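Local atomic coordinates of mevalonate kinase (Staphylococcus aureus, PDB entry 2X7I), a protein that probably phosphorylates mevalonate with ATP, as a GHMP-family kinase of the mevalonate pathway that supplies isoprenoid precursors. Residues S11-I16 with I146-I151; F34-I39 with I91-L95; Y59-L63 with A299-I303. All blocks are in the same frame, centred on the assembly; numbering follows the deposited sequence.

Contact 1: S11-I16 with I146-I151; sequences STGKII and IDTQTI
Ser11 meets the far end of the helical segment, its OG lying 3.2 Å from Ile151 CG2. The same hydroxyl donates to Thr12 O, in the carbonyl plane and on a lone pair, a local bond that keeps OG beside the isoleucine methyl. Thr12 repeats the pattern one residue on: OG1 donates to Gly13 O, again in plane and on a lone pair, and accepts from a water that also donates to Ile151 O, so this water ties strand to helix. The Thr12 and Ile151 side chains slide past each other in opposite directions. The isoleucine packs against two successive strand carbonyls, with CD1 3.6 Å from Thr12 O and CG1 3.5 Å from Gly13 O. Lys14 points at the helix and carries the polar part of the contact. Its chain bends at chi2 (-66°) and then runs nearly extended across the Asp147 carboxylate, bringing CD to 3.4 Å from Asp147 CG and CE to 3.2 Å from Asp147 OD1. NZ closes a salt bridge of 2.9 Å to Asp147 OD2, arriving 47° above the carboxylate plane, and also donates to Gly100 O. Ile16 ends the segment with a looser apolar touch, CD1 to Ile146 CD1, while Thr150 OG1 turns back to Ile146 O and leaves its methyl toward Lys14. Strand 6-16 and helix 145-153 run at 123° here, their axes 8.1 Å apart. Helix 103-119 also covers Ser11, Asp147 and Ile151. A citrate, probably from the crystallisation liquor, lies close to the Lys14 side chain. A buried lysine-aspartate pair beside a bound anion is consistent with the active site of mevalonate kinases; residues so placed probably take part in phosphoryl transfer, as in relatives.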
ATOM      1  N   SER A  11     -11.015   2.081  -2.835  1.00 51.32           N
ATOM      2  CA  SER A  11     -10.099   1.648  -1.789  1.00 49.93           C
ATOM      3  C   SER A  11      -8.784   2.419  -1.805  1.00 49.36           C
ATOM      4  O   SER A  11      -8.268   2.770  -2.868  1.00 49.18           O
ATOM      5  CB  SER A  11      -9.796   0.161  -1.942  1.00 48.75           C
ATOM      6  OG  SER A  11      -9.042  -0.295  -0.833  1.00 47.94           O
ATOM      7  N   THR A  12      -8.228   2.647  -0.621  1.00 49.07           N
ATOM      8  CA  THR A  12      -6.859   3.152  -0.513  1.00 48.76           C
ATOM      9  C   THR A  12      -5.903   1.976  -0.614  1.00 47.75           C
ATOM     10  O   THR A  12      -6.325   0.820  -0.586  1.00 46.89           O
ATOM     11  CB  THR A  12      -6.571   3.855   0.828  1.00 48.97           C
ATOM     12  OG1 THR A  12      -6.386   2.867   1.852  1.00 46.80           O
ATOM     13  CG2 THR A  12      -7.685   4.809   1.199  1.00 49.24           C
ATOM     14  N   GLY A  13      -4.613   2.282  -0.725  1.00 47.87           N
ATOM     15  CA  GLY A  13      -3.571   1.277  -0.539  1.00 47.27           C
ATOM     16  C   GLY A  13      -3.142   1.231   0.921  1.00 47.09           C
ATOM     17  O   GLY A  13      -3.868   1.690   1.803  1.00 47.71           O
ATOM     18  N   LYS A  14      -1.951   0.694   1.175  1.00 46.80           N
ATOM     19  CA  LYS A  14      -1.349   0.760   2.511  1.00 46.88           C
ATOM     20  C   LYS A  14       0.178   0.780   2.432  1.00 46.65           C
ATOM     21  O   LYS A  14       0.759   0.337   1.444  1.00 46.43           O
ATOM     22  CB  LYS A  14      -1.854  -0.394   3.379  1.00 46.18           C
ATOM     23  CG  LYS A  14      -0.881  -1.512   3.651  1.00 46.46           C
ATOM     24  CD  LYS A  14      -0.491  -2.318   2.419  1.00 46.87           C
ATOM     25  CE  LYS A  14       0.889  -2.931   2.633  1.00 46.18           C
ATOM     26  NZ  LYS A  14       1.296  -3.898   1.594  1.00 46.38           N
ATOM     27  N   ILE A  15       0.818   1.297   3.473  1.00 46.77           N
ATOM     28  CA  ILE A  15       2.278   1.254   3.571  1.00 46.71           C
ATOM     29  C   ILE A  15       2.696   0.610   4.878  1.00 46.04           C
ATOM     30  O   ILE A  15       2.120   0.883   5.924  1.00 45.49           O
ATOM     31  CB  ILE A  15       2.920   2.663   3.466  1.00 48.00           C
ATOM     32  CG1 ILE A  15       2.462   3.352   2.176  1.00 48.86           C
ATOM     33  CG2 ILE A  15       4.453   2.562   3.525  1.00 48.13           C
ATOM     34  CD1 ILE A  15       3.519   4.205   1.499  1.00 50.64           C
ATOM     35  N   ILE A  16       3.684  -0.277   4.798  1.00 46.27           N
ATOM     36  CA  ILE A  16       4.362  -0.784   5.976  1.00 46.13           C
ATOM     37  C   ILE A  16       5.455   0.233   6.252  1.00 47.11           C
ATOM     38  O   ILE A  16       6.470   0.263   5.555  1.00 47.59           O
ATOM     39  CB  ILE A  16       4.981  -2.184   5.741  1.00 46.02           C
ATOM     40  CG1 ILE A  16       3.922  -3.209   5.298  1.00 44.80           C
ATOM     41  CG2 ILE A  16       5.669  -2.674   6.999  1.00 46.12           C
ATOM     42  CD1 ILE A  16       2.774  -3.397   6.280  1.00 43.63           C
ATOM     43  N   ILE A 146      -3.044  -8.060   7.489  1.00 44.88           N
ATOM     44  CA  ILE A 146      -2.654  -6.715   7.925  1.00 44.74           C
ATOM     45  C   ILE A 146      -3.084  -5.638   6.918  1.00 44.18           C
ATOM     46  O   ILE A 146      -3.605  -4.604   7.320  1.00 44.02           O
ATOM     47  CB  ILE A 146      -1.134  -6.613   8.245  1.00 44.58           C
ATOM     48  CG1 ILE A 146      -0.833  -5.284   8.941  1.00 45.48           C
ATOM     49  CG2 ILE A 146      -0.279  -6.766   6.983  1.00 43.91           C
ATOM     50  CD1 ILE A 146       0.527  -5.242   9.671  1.00 45.61           C
ATOM     51  N   ASP A 147      -2.879  -5.897   5.623  1.00 44.38           N
ATOM     52  CA  ASP A 147      -3.230  -4.940   4.568  1.00 44.42           C
ATOM     53  C   ASP A 147      -4.742  -4.707   4.564  1.00 44.03           C
ATOM     54  O   ASP A 147      -5.191  -3.574   4.578  1.00 44.47           O
ATOM     55  CB  ASP A 147      -2.805  -5.434   3.178  1.00 44.95           C
ATOM     56  CG  ASP A 147      -1.281  -5.585   3.012  1.00 47.52           C
ATOM     57  OD1 ASP A 147      -0.523  -5.474   4.006  1.00 51.70           O
ATOM     58  OD2 ASP A 147      -0.845  -5.834   1.855  1.00 49.46           O
ATOM     59  N   THR A 148      -5.521  -5.779   4.579  1.00 43.49           N
ATOM     60  CA  THR A 148      -6.969  -5.656   4.530  1.00 43.94           C
ATOM     61  C   THR A 148      -7.535  -4.924   5.763  1.00 44.62           C
ATOM     62  O   THR A 148      -8.404  -4.065   5.637  1.00 44.52           O
ATOM     63  CB  THR A 148      -7.660  -7.029   4.384  1.00 44.00           C
ATOM     64  OG1 THR A 148      -7.105  -7.727   3.263  1.00 43.48           O
ATOM     65  CG2 THR A 148      -9.163  -6.856   4.183  1.00 43.78           C
ATOM     66  N   GLN A 149      -7.044  -5.266   6.943  1.00 45.08           N
ATOM     67  CA  GLN A 149      -7.515  -4.624   8.164  1.00 46.62           C
ATOM     68  C   GLN A 149      -7.119  -3.140   8.212  1.00 46.60           C
ATOM     69  O   GLN A 149      -7.930  -2.297   8.576  1.00 47.87           O
ATOM     70  CB  GLN A 149      -7.013  -5.377   9.403  1.00 47.10           C
ATOM     71  CG  GLN A 149      -7.327  -4.702  10.743  1.00 49.11           C
ATOM     72  CD  GLN A 149      -8.816  -4.497  11.002  1.00 52.32           C
ATOM     73  OE1 GLN A 149      -9.661  -5.045  10.297  1.00 54.27           O
ATOM     74  NE2 GLN A 149      -9.140  -3.708  12.038  1.00 54.68           N
ATOM     75  N   THR A 150      -5.889  -2.817   7.827  1.00 45.91           N
ATOM     76  CA  THR A 150      -5.450  -1.416   7.799  1.00 45.67           C
ATOM     77  C   THR A 150      -6.303  -0.613   6.824  1.00 45.84           C
ATOM     78  O   THR A 150      -6.786   0.463   7.160  1.00 47.07           O
ATOM     79  CB  THR A 150      -3.965  -1.295   7.399  1.00 45.29           C
ATOM     80  OG1 THR A 150      -3.161  -2.087   8.286  1.00 44.84           O
ATOM     81  CG2 THR A 150      -3.509   0.152   7.446  1.00 44.50           C
ATOM     82  N   ILE A 151      -6.499  -1.152   5.627  1.00 45.01           N
ATOM     83  CA  ILE A 151      -7.293  -0.497   4.592  1.00 45.41           C
ATOM     84  C   ILE A 151      -8.765  -0.304   4.991  1.00 46.34           C
ATOM     85  O   ILE A 151      -9.275   0.808   4.930  1.00 48.05           O
ATOM     86  CB  ILE A 151      -7.215  -1.270   3.252  1.00 44.81           C
ATOM     87  CG1 ILE A 151      -5.824  -1.117   2.635  1.00 44.01           C
ATOM     88  CG2 ILE A 151      -8.238  -0.747   2.255  1.00 45.12           C
ATOM     89  CD1 ILE A 151      -5.602  -2.044   1.475  1.00 44.48           C
TER
HETATM   90  O   HOH W   1      -8.082   3.156   4.159  1.00 33.95           O

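Contact 2: F34-I39 with I91-L95; sequences FNAGKI and IQTNL
With chi1 at -164°, Asn94 swings CG opposite its own backbone N and sends the amide toward the turn, where ND2 comes to 2.7 Å from Ala36 O. Leu95, at chi1 -63°, holds CG beside its backbone N and directs its two methyls to different partners. CD2 reaches the edge of the Phe34 ring, near its plane, at 3.7 Å from CE2, and also sits 3.6 Å from Gly37 CA, close against a backbone without a side chain; CD1 meets Ile39 CG1. The type I turn from Phe34 to Gly37 is closed by Gly37 N donating to Phe34 O, and it lays that same N over the centre of the Phe34 ring. Beyond the turn the strands pair antiparallel. Ile39 and Thr93 form a non-hydrogen-bonded pair, their side chains side by side and pointing the same way, with Ile39 CD1 3.7 Å from Thr93 OG1. Asn94 N gives a rather long bond of 3.3 Å to Lys38 O, and Ile39 CA makes a CA-H...O contact of 3.3 Å with Gln92 O. Thr93 OG1 accepts from Leu95 N at 2.9 Å, an ST turn that redirects the chain as the strand ends. Glu304 accepts from Asn35 N and Ala36 N, Trp302 meets the Phe34 ring edge-to-face, and helix 103-119 covers Ile39. The arrangement belongs to the mixed sheet of the N-terminal half of a GHMP kinase, at the corner where strand 29-45 turns from one face to another.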
ATOM      1  N   PHE A  34      -2.645   4.177   2.975  1.00 48.36           N
ATOM      2  CA  PHE A  34      -1.946   5.003   1.992  1.00 49.12           C
ATOM      3  C   PHE A  34      -3.007   5.747   1.180  1.00 50.09           C
ATOM      4  O   PHE A  34      -3.443   5.294   0.127  1.00 49.51           O
ATOM      5  CB  PHE A  34      -1.060   4.109   1.117  1.00 48.28           C
ATOM      6  CG  PHE A  34      -0.287   4.836   0.039  1.00 49.05           C
ATOM      7  CD1 PHE A  34       0.312   6.054   0.277  1.00 50.66           C
ATOM      8  CD2 PHE A  34      -0.130   4.256  -1.217  1.00 49.31           C
ATOM      9  CE1 PHE A  34       1.034   6.694  -0.710  1.00 51.89           C
ATOM     10  CE2 PHE A  34       0.597   4.886  -2.205  1.00 50.72           C
ATOM     11  CZ  PHE A  34       1.179   6.112  -1.950  1.00 51.54           C
ATOM     12  N   ASN A  35      -3.416   6.896   1.700  1.00 51.85           N
ATOM     13  CA  ASN A  35      -4.537   7.668   1.147  1.00 53.71           C
ATOM     14  C   ASN A  35      -4.271   8.255  -0.234  1.00 54.73           C
ATOM     15  O   ASN A  35      -5.212   8.609  -0.935  1.00 55.71           O
ATOM     16  CB  ASN A  35      -4.926   8.800   2.096  1.00 54.95           C
ATOM     17  CG  ASN A  35      -5.367   8.298   3.455  1.00 55.56           C
ATOM     18  OD1 ASN A  35      -6.299   7.498   3.562  1.00 56.82           O
ATOM     19  ND2 ASN A  35      -4.708   8.772   4.506  1.00 56.19           N
ATOM     20  N   ALA A  36      -3.002   8.384  -0.608  1.00 54.93           N
ATOM     21  CA  ALA A  36      -2.640   8.884  -1.931  1.00 56.46           C
ATOM     22  C   ALA A  36      -2.915   7.845  -3.034  1.00 56.20           C
ATOM     23  O   ALA A  36      -3.115   8.202  -4.196  1.00 56.75           O
ATOM     24  CB  ALA A  36      -1.176   9.312  -1.952  1.00 56.63           C
ATOM     25  N   GLY A  37      -2.925   6.570  -2.665  1.00 55.60           N
ATOM     26  CA  GLY A  37      -3.189   5.485  -3.616  1.00 55.74           C
ATOM     27  C   GLY A  37      -4.669   5.167  -3.637  1.00 56.35           C
ATOM     28  O   GLY A  37      -5.273   4.988  -2.587  1.00 56.77           O
ATOM     29  N   LYS A  38      -5.256   5.124  -4.828  1.00 57.41           N
ATOM     30  CA  LYS A  38      -6.690   4.889  -4.986  1.00 57.87           C
ATOM     31  C   LYS A  38      -6.957   3.855  -6.074  1.00 56.61           C
ATOM     32  O   LYS A  38      -6.450   3.965  -7.186  1.00 56.58           O
ATOM     33  CB  LYS A  38      -7.423   6.187  -5.325  1.00 59.87           C
ATOM     34  CG  LYS A  38      -7.505   7.194  -4.154  1.00 63.81           C
ATOM     35  CD  LYS A  38      -8.483   6.728  -3.040  1.00 64.70           C
ATOM     36  CE  LYS A  38      -8.008   7.125  -1.645  1.00 64.82           C
ATOM     37  NZ  LYS A  38      -8.065   8.603  -1.394  1.00 66.87           N
ATOM     38  N   ILE A  39      -7.758   2.854  -5.729  1.00 55.30           N
ATOM     39  CA  ILE A  39      -8.299   1.922  -6.692  1.00 54.47           C
ATOM     40  C   ILE A  39      -9.813   2.110  -6.723  1.00 55.20           C
ATOM     41  O   ILE A  39     -10.455   2.086  -5.672  1.00 55.79           O
ATOM     42  CB  ILE A  39      -7.937   0.479  -6.327  1.00 52.91           C
ATOM     43  CG1 ILE A  39      -6.414   0.305  -6.391  1.00 52.35           C
ATOM     44  CG2 ILE A  39      -8.655  -0.500  -7.237  1.00 52.22           C
ATOM     45  CD1 ILE A  39      -5.946  -1.052  -6.900  1.00 52.20           C
ATOM     46  N   ILE A  91     -11.848  -0.979 -13.761  1.00 53.04           N
ATOM     47  CA  ILE A  91     -10.951  -0.872 -12.616  1.00 52.48           C
ATOM     48  C   ILE A  91      -9.960   0.223 -12.970  1.00 53.03           C
ATOM     49  O   ILE A  91      -9.370   0.186 -14.042  1.00 53.20           O
ATOM     50  CB  ILE A  91     -10.164  -2.197 -12.357  1.00 51.41           C
ATOM     51  CG1 ILE A  91     -11.115  -3.379 -12.212  1.00 52.11           C
ATOM     52  CG2 ILE A  91      -9.313  -2.104 -11.082  1.00 50.30           C
ATOM     53  CD1 ILE A  91     -10.749  -4.562 -13.096  1.00 53.49           C
ATOM     54  N   GLN A  92      -9.810   1.213 -12.097  1.00 53.55           N
ATOM     55  CA  GLN A  92      -8.800   2.252 -12.280  1.00 54.53           C
ATOM     56  C   GLN A  92      -7.811   2.158 -11.131  1.00 53.69           C
ATOM     57  O   GLN A  92      -8.221   2.074  -9.988  1.00 53.33           O
ATOM     58  CB  GLN A  92      -9.430   3.650 -12.276  1.00 56.08           C
ATOM     59  CG  GLN A  92     -10.513   3.895 -13.312  1.00 57.83           C
ATOM     60  CD  GLN A  92     -11.205   5.231 -13.106  1.00 59.80           C
ATOM     61  OE1 GLN A  92     -10.653   6.282 -13.424  1.00 62.12           O
ATOM     62  NE2 GLN A  92     -12.410   5.196 -12.557  1.00 59.98           N
ATOM     63  N   THR A  93      -6.514   2.161 -11.430  1.00 54.01           N
ATOM     64  CA  THR A  93      -5.509   2.142 -10.372  1.00 53.63           C
ATOM     65  C   THR A  93      -4.390   3.170 -10.512  1.00 54.72           C
ATOM     66  O   THR A  93      -3.843   3.405 -11.591  1.00 55.15           O
ATOM     67  CB  THR A  93      -4.862   0.751 -10.170  1.00 52.46           C
ATOM     68  OG1 THR A  93      -3.791   0.878  -9.226  1.00 52.82           O
ATOM     69  CG2 THR A  93      -4.314   0.173 -11.473  1.00 51.70           C
ATOM     70  N   ASN A  94      -4.041   3.711  -9.353  1.00 55.20           N
ATOM     71  CA  ASN A  94      -2.980   4.676  -9.149  1.00 56.66           C
ATOM     72  C   ASN A  94      -1.662   4.010  -8.705  1.00 55.78           C
ATOM     73  O   ASN A  94      -0.623   4.672  -8.587  1.00 56.56           O
ATOM     74  CB  ASN A  94      -3.441   5.603  -8.015  1.00 57.58           C
ATOM     75  CG  ASN A  94      -2.652   6.864  -7.943  1.00 60.23           C
ATOM     76  OD1 ASN A  94      -1.883   7.173  -8.854  1.00 66.16           O
ATOM     77  ND2 ASN A  94      -2.833   7.617  -6.865  1.00 60.22           N
ATOM     78  N   LEU A  95      -1.732   2.702  -8.445  1.00 54.42           N
ATOM     79  CA  LEU A  95      -0.708   1.966  -7.700  1.00 53.24           C
ATOM     80  C   LEU A  95       0.100   1.033  -8.585  1.00 52.85           C
ATOM     81  O   LEU A  95      -0.459   0.340  -9.422  1.00 53.32           O
ATOM     82  CB  LEU A  95      -1.368   1.141  -6.600  1.00 51.81           C
ATOM     83  CG  LEU A  95      -2.098   1.955  -5.538  1.00 51.42           C
ATOM     84  CD1 LEU A  95      -2.834   1.039  -4.577  1.00 50.57           C
ATOM     85  CD2 LEU A  95      -1.126   2.839  -4.802  1.00 50.74           C
TER

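Contact 3: Y59-L63 with A299-I303; sequences YDGML and AHTWI
The imidazole of His300 carries Met62 on one face and, at its edge in plane, Asp60 OD2 and a water. His300 stands at a classic beta bulge, where Ala299 and His300 both face Asp180, at the start of strand 300-305, an outermost strand of the four-stranded antiparallel sheet in the C-terminal half. Met62 belongs to the loop that follows strand 53-58, so the contact joins the two halves of the kinase near the surface. The thioether chain slides across the ring: CG makes a CH-pi contact 3.6 Å from the His300 centroid, offset toward the rim, and SD lies 4.4 Å from that centroid and only 7° off the ring normal. A chi2 of 178° carries SD over the ring, and chi3, also extended, takes CE on past the ND1-CG bond to touch Trp302 CZ2 at 3.8 Å, lying oblique to the indole. Trp302 is the buried part of the contact, and its side chain also packs on Val178 of strand 175-180. Asp60 comes to the imidazole at the ND1-CE1 edge, OD2 3.0 Å from both His300 ND1 and His300 CE1, with carboxylate and ring planes 81° apart. Gly61 N donates to Asp60 OD2, though that bond is so short in the model that its length is doubtful. At the other ring nitrogen, in the ring plane, the water sits 2.7 Å from His300 NE2 and donates a 3.0 Å bond to Gly61 O.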
ATOM      1  N   TYR A  59      -2.950   4.373 -14.552  1.00 61.75           N
ATOM      2  CA  TYR A  59      -2.641   5.789 -14.627  1.00 64.48           C
ATOM      3  C   TYR A  59      -1.147   5.965 -14.480  1.00 65.40           C
ATOM      4  O   TYR A  59      -0.487   5.194 -13.779  1.00 64.70           O
ATOM      5  CB  TYR A  59      -3.441   6.575 -13.579  1.00 64.71           C
ATOM      6  CG  TYR A  59      -4.877   6.748 -14.013  1.00 66.47           C
ATOM      7  CD1 TYR A  59      -5.333   7.950 -14.544  1.00 68.52           C
ATOM      8  CD2 TYR A  59      -5.771   5.685 -13.947  1.00 66.41           C
ATOM      9  CE1 TYR A  59      -6.648   8.090 -14.962  1.00 69.84           C
ATOM     10  CE2 TYR A  59      -7.088   5.823 -14.365  1.00 66.74           C
ATOM     11  CZ  TYR A  59      -7.518   7.018 -14.865  1.00 68.73           C
ATOM     12  OH  TYR A  59      -8.824   7.132 -15.282  1.00 70.92           O
ATOM     13  N   ASP A  60      -0.625   6.969 -15.176  1.00 67.74           N
ATOM     14  CA  ASP A  60       0.807   7.140 -15.357  1.00 69.05           C
ATOM     15  C   ASP A  60       1.370   6.007 -16.241  1.00 68.13           C
ATOM     16  O   ASP A  60       0.598   5.243 -16.840  1.00 67.80           O
ATOM     17  CB  ASP A  60       1.511   7.236 -14.003  1.00 68.84           C
ATOM     18  CG  ASP A  60       2.824   7.960 -14.098  1.00 72.77           C
ATOM     19  OD1 ASP A  60       2.886   9.175 -13.769  1.00 75.52           O
ATOM     20  OD2 ASP A  60       3.789   7.303 -14.549  1.00 75.68           O
ATOM     21  N   GLY A  61       2.696   5.926 -16.367  1.00 67.90           N
ATOM     22  CA  GLY A  61       3.341   4.856 -17.140  1.00 67.03           C
ATOM     23  C   GLY A  61       3.638   3.612 -16.304  1.00 64.47           C
ATOM     24  O   GLY A  61       4.723   3.049 -16.393  1.00 64.41           O
ATOM     25  N   MET A  62       2.677   3.193 -15.490  1.00 62.28           N
ATOM     26  CA  MET A  62       2.849   2.021 -14.635  1.00 60.63           C
ATOM     27  C   MET A  62       2.405   0.742 -15.337  1.00 58.56           C
ATOM     28  O   MET A  62       1.522   0.756 -16.199  1.00 58.59           O
ATOM     29  CB  MET A  62       2.102   2.199 -13.313  1.00 60.01           C
ATOM     30  CG  MET A  62       2.714   3.291 -12.449  1.00 63.23           C
ATOM     31  SD  MET A  62       1.830   3.562 -10.919  1.00 68.77           S
ATOM     32  CE  MET A  62       2.190   5.294 -10.617  1.00 69.80           C
ATOM     33  N   LEU A  63       3.049  -0.360 -14.972  1.00 56.47           N
ATOM     34  CA  LEU A  63       2.694  -1.669 -15.497  1.00 54.58           C
ATOM     35  C   LEU A  63       1.393  -2.151 -14.868  1.00 52.51           C
ATOM     36  O   LEU A  63       1.003  -1.705 -13.783  1.00 50.97           O
ATOM     37  CB  LEU A  63       3.802  -2.683 -15.216  1.00 54.27           C
ATOM     38  CG  LEU A  63       5.215  -2.357 -15.715  1.00 55.35           C
ATOM     39  CD1 LEU A  63       6.181  -3.438 -15.262  1.00 54.01           C
ATOM     40  CD2 LEU A  63       5.253  -2.200 -17.232  1.00 57.31           C
ATOM     41  N   ALA A 299      10.975   6.881 -10.633  1.00 63.98           N
ATOM     42  CA  ALA A 299       9.983   6.557 -11.664  1.00 64.52           C
ATOM     43  C   ALA A 299       8.602   7.129 -11.340  1.00 63.08           C
ATOM     44  O   ALA A 299       7.944   7.682 -12.219  1.00 65.13           O
ATOM     45  CB  ALA A 299       9.904   5.043 -11.888  1.00 63.98           C
ATOM     46  N   HIS A 300       8.170   6.999 -10.089  1.00 60.00           N
ATOM     47  CA  HIS A 300       6.847   7.483  -9.660  1.00 59.18           C
ATOM     48  C   HIS A 300       6.919   7.966  -8.215  1.00 56.79           C
ATOM     49  O   HIS A 300       7.688   7.431  -7.419  1.00 55.22           O
ATOM     50  CB  HIS A 300       5.780   6.382  -9.773  1.00 58.80           C
ATOM     51  CG  HIS A 300       5.819   5.614 -11.060  1.00 60.91           C
ATOM     52  ND1 HIS A 300       5.234   6.068 -12.223  1.00 64.32           N
ATOM     53  CD2 HIS A 300       6.378   4.418 -11.365  1.00 62.51           C
ATOM     54  CE1 HIS A 300       5.430   5.186 -13.188  1.00 66.22           C
ATOM     55  NE2 HIS A 300       6.117   4.171 -12.693  1.00 65.09           N
ATOM     56  N   THR A 301       6.124   8.976  -7.883  1.00 56.62           N
ATOM     57  CA  THR A 301       6.099   9.522  -6.529  1.00 55.29           C
ATOM     58  C   THR A 301       4.691   9.854  -6.044  1.00 54.81           C
ATOM     59  O   THR A 301       3.782  10.022  -6.839  1.00 56.10           O
ATOM     60  CB  THR A 301       6.981  10.788  -6.405  1.00 56.44           C
ATOM     61  OG1 THR A 301       6.533  11.779  -7.337  1.00 58.33           O
ATOM     62  CG2 THR A 301       8.455  10.447  -6.675  1.00 56.17           C
ATOM     63  N   TRP A 302       4.528   9.906  -4.724  1.00 53.75           N
ATOM     64  CA  TRP A 302       3.281  10.353  -4.086  1.00 53.97           C
ATOM     65  C   TRP A 302       3.596  11.179  -2.841  1.00 53.57           C
ATOM     66  O   TRP A 302       4.603  10.948  -2.170  1.00 52.69           O
ATOM     67  CB  TRP A 302       2.422   9.164  -3.640  1.00 53.11           C
ATOM     68  CG  TRP A 302       2.011   8.190  -4.706  1.00 52.80           C
ATOM     69  CD1 TRP A 302       0.833   8.165  -5.378  1.00 54.26           C
ATOM     70  CD2 TRP A 302       2.767   7.071  -5.181  1.00 52.16           C
ATOM     71  NE1 TRP A 302       0.805   7.103  -6.257  1.00 54.99           N
ATOM     72  CE2 TRP A 302       1.983   6.418  -6.156  1.00 52.39           C
ATOM     73  CE3 TRP A 302       4.035   6.563  -4.885  1.00 50.13           C
ATOM     74  CZ2 TRP A 302       2.423   5.284  -6.835  1.00 52.85           C
ATOM     75  CZ3 TRP A 302       4.471   5.435  -5.555  1.00 50.56           C
ATOM     76  CH2 TRP A 302       3.669   4.803  -6.517  1.00 51.04           C
ATOM     77  N   ILE A 303       2.721  12.123  -2.522  1.00 54.72           N
ATOM     78  CA  ILE A 303       2.827  12.876  -1.291  1.00 54.89           C
ATOM     79  C   ILE A 303       1.691  12.457  -0.371  1.00 54.90           C
ATOM     80  O   ILE A 303       0.520  12.571  -0.728  1.00 56.08           O
ATOM     81  CB  ILE A 303       2.789  14.401  -1.536  1.00 56.95           C
ATOM     82  CG1 ILE A 303       4.035  14.850  -2.307  1.00 57.28           C
ATOM     83  CG2 ILE A 303       2.703  15.145  -0.210  1.00 56.73           C
ATOM     84  CD1 ILE A 303       3.995  16.298  -2.762  1.00 59.19           C
TER
HETATM   85  O   HOH W   2       6.679   2.059 -14.360  1.00 47.76           O

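The first segments of contacts 1, 2 and 3 follow one another along the chain, and the second segment of contact 2 comes before that of contact 1, so contact 2 falls between its ends; contact 3 crosses both. Contacts 1 and 2 have centres 11 Å apart and share the mixed sheet, where strands 6-16 and 29-45 are neighbours. Contacts 2 and 3, with centres 10 Å apart, meet through Tyr59 and the Phe34-Trp302 pair. Contacts 1 and 3 lie 19 Å apart between centres. Contacts 1 and 2 tie helix 145-153 and strand 87-93 to strands of the N-terminal sheet; contact 3 links the loop after strand 53-58 to the C-terminal sheet, so the series spans both halves of the kinase.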